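Local coordinates for anthrone oxidase-like protein (Streptomyces ambofaciens, PDB 5F9P) that probably acts as an oxygenase that cleaves a carbon-carbon bond, opening ring B during the biosynthesis of atypical angucyclines, at residues A[185-188]-A[189-192]. Residues are numbered along the deposited sequence; the frame is centred on the assembly and turned at random.
Sequences AWEA and YRDQ
Arg190 lies across the indole of Trp186 one turn further along the same short helix, and its side chain can be followed atom by atom. Arg190 CB sits over one face of the Trp186 six-membered ring, 3.9 Å from the centroid and 15° off the ring normal, which is a CH-pi contact. Arg190 CG, anti to the backbone N, crosses the ring at its CZ2 side, 3.8 Å from Trp186 CZ2; CD of Arg190 lies against the same CZ2 and near NE1. A bend at chi3 (66°) then turns the guanidinium off the ring, the two planes standing 75° apart. Here the group meets two acids differently. Asp191 is gripped side-on: Arg190 NH2 reaches OD2 of Asp191 at 2.9 Å on its syn side, whereas NE meets OD1 from above the carboxylate plane. Glu187 instead runs alongside, its CG over one guanidinium face; its OE2 is 3.8 Å from Arg190 NH1 but well out of the guanidinium plane, a long salt bridge of charges alone, and OE2 has its stronger salt bridge with Lys183. One water accepts from both Trp186 NE1 and Arg190 NH1, and a second joins NH1 to Glu187 OE2. In the backbone, Arg190 N donates to Trp186 O at 2.7 Å. Asp191 is the first residue to leave helical geometry. This partly exposed corner belongs to helix 183-190, which follows barrel strand 172-180 in the dimeric-alpha-beta-barrel-like fold; Trp180 meets the rings of Trp186 and Tyr189, and Arg201 of helix 199-211 binds the carbonyls of Tyr189 and Arg190.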
loop_
_atom_site.group_PDB
_atom_site.type_symbol
_atom_site.label_atom_id
_atom_site.label_comp_id
_atom_site.label_asym_id
_atom_site.label_seq_id
_atom_site.Cartn_x
_atom_site.Cartn_y
_atom_site.Cartn_z
ATOM N N ALA A 185 -7.460 13.259 -12.497
ATOM C CA ALA A 185 -8.153 13.708 -11.297
ATOM C C ALA A 185 -7.193 13.832 -10.102
ATOM O O ALA A 185 -7.282 14.778 -9.309
ATOM C CB ALA A 185 -9.299 12.756 -10.965
ATOM N N TRP A 186 -6.282 12.872 -9.958
ATOM C CA TRP A 186 -5.319 12.928 -8.860
ATOM C C TRP A 186 -4.408 14.152 -8.968
ATOM O O TRP A 186 -4.226 14.893 -7.999
ATOM C CB TRP A 186 -4.483 11.639 -8.777
ATOM C CG TRP A 186 -3.129 11.825 -8.109
ATOM C CD1 TRP A 186 -1.901 11.686 -8.691
ATOM C CD2 TRP A 186 -2.883 12.203 -6.739
ATOM N NE1 TRP A 186 -0.906 11.938 -7.766
ATOM C CE2 TRP A 186 -1.482 12.263 -6.566
ATOM C CE3 TRP A 186 -3.708 12.494 -5.647
ATOM C CZ2 TRP A 186 -0.890 12.601 -5.344
ATOM C CZ3 TRP A 186 -3.111 12.837 -4.426
ATOM C CH2 TRP A 186 -1.719 12.887 -4.294
ATOM N N GLU A 187 -3.826 14.358 -10.142
ATOM C CA GLU A 187 -2.832 15.414 -10.292
ATOM C C GLU A 187 -3.477 16.798 -10.192
ATOM O O GLU A 187 -2.853 17.742 -9.711
ATOM C CB GLU A 187 -2.040 15.232 -11.590
ATOM C CG GLU A 187 -1.301 13.903 -11.626
ATOM C CD GLU A 187 -0.474 13.725 -12.874
ATOM O OE1 GLU A 187 -0.817 14.331 -13.904
ATOM O OE2 GLU A 187 0.525 12.979 -12.822
ATOM N N ALA A 188 -4.732 16.905 -10.622
ATOM C CA ALA A 188 -5.480 18.144 -10.427
ATOM C C ALA A 188 -5.563 18.491 -8.946
ATOM O O ALA A 188 -5.315 19.629 -8.557
ATOM C CB ALA A 188 -6.873 18.047 -11.042
ATOM N N TYR A 189 -5.913 17.511 -8.118
ATOM C CA TYR A 189 -5.924 17.708 -6.670
ATOM C C TYR A 189 -4.525 17.954 -6.116
ATOM O O TYR A 189 -4.289 18.943 -5.422
ATOM C CB TYR A 189 -6.568 16.514 -5.947
ATOM C CG TYR A 189 -6.404 16.587 -4.441
ATOM C CD1 TYR A 189 -7.172 17.465 -3.680
ATOM C CD2 TYR A 189 -5.470 15.792 -3.778
ATOM C CE1 TYR A 189 -7.025 17.540 -2.293
ATOM C CE2 TYR A 189 -5.311 15.870 -2.400
ATOM C CZ TYR A 189 -6.084 16.748 -1.665
ATOM O OH TYR A 189 -5.920 16.815 -0.296
ATOM N N ARG A 190 -3.601 17.050 -6.421
ATOM C CA ARG A 190 -2.236 17.148 -5.927
ATOM C C ARG A 190 -1.687 18.562 -6.111
ATOM O O ARG A 190 -1.056 19.119 -5.208
ATOM C CB ARG A 190 -1.337 16.153 -6.661
ATOM C CG ARG A 190 0.111 16.137 -6.200
ATOM C CD ARG A 190 0.993 15.366 -7.187
ATOM N NE ARG A 190 1.081 16.046 -8.479
ATOM C CZ ARG A 190 1.593 15.506 -9.585
ATOM N NH1 ARG A 190 2.061 14.257 -9.575
ATOM N NH2 ARG A 190 1.622 16.211 -10.712
ATOM N N ASP A 191 -1.956 19.138 -7.280
ATOM C CA ASP A 191 -1.298 20.370 -7.704
ATOM C C ASP A 191 -2.100 21.637 -7.419
ATOM O O ASP A 191 -1.743 22.706 -7.915
ATOM C CB ASP A 191 -0.922 20.298 -9.201
ATOM C CG ASP A 191 0.149 19.244 -9.487
ATOM O OD1 ASP A 191 0.947 18.948 -8.572
ATOM O OD2 ASP A 191 0.192 18.698 -10.616
ATOM N N GLN A 192 -3.177 21.537 -6.639
ATOM C CA GLN A 192 -3.943 22.725 -6.294
ATOM C C GLN A 192 -2.997 23.787 -5.749
ATOM O O GLN A 192 -2.103 23.475 -4.963
ATOM C CB GLN A 192 -4.994 22.419 -5.228
ATOM C CG GLN A 192 -6.193 21.637 -5.721
ATOM C CD GLN A 192 -7.156 21.288 -4.604
ATOM O OE1 GLN A 192 -6.775 21.213 -3.431
ATOM N NE2 GLN A 192 -8.417 21.064 -4.963
HETATM O O HOH W 1 2.040 11.892 -7.927
HETATM O O HOH W 2 3.173 12.807 -12.220
#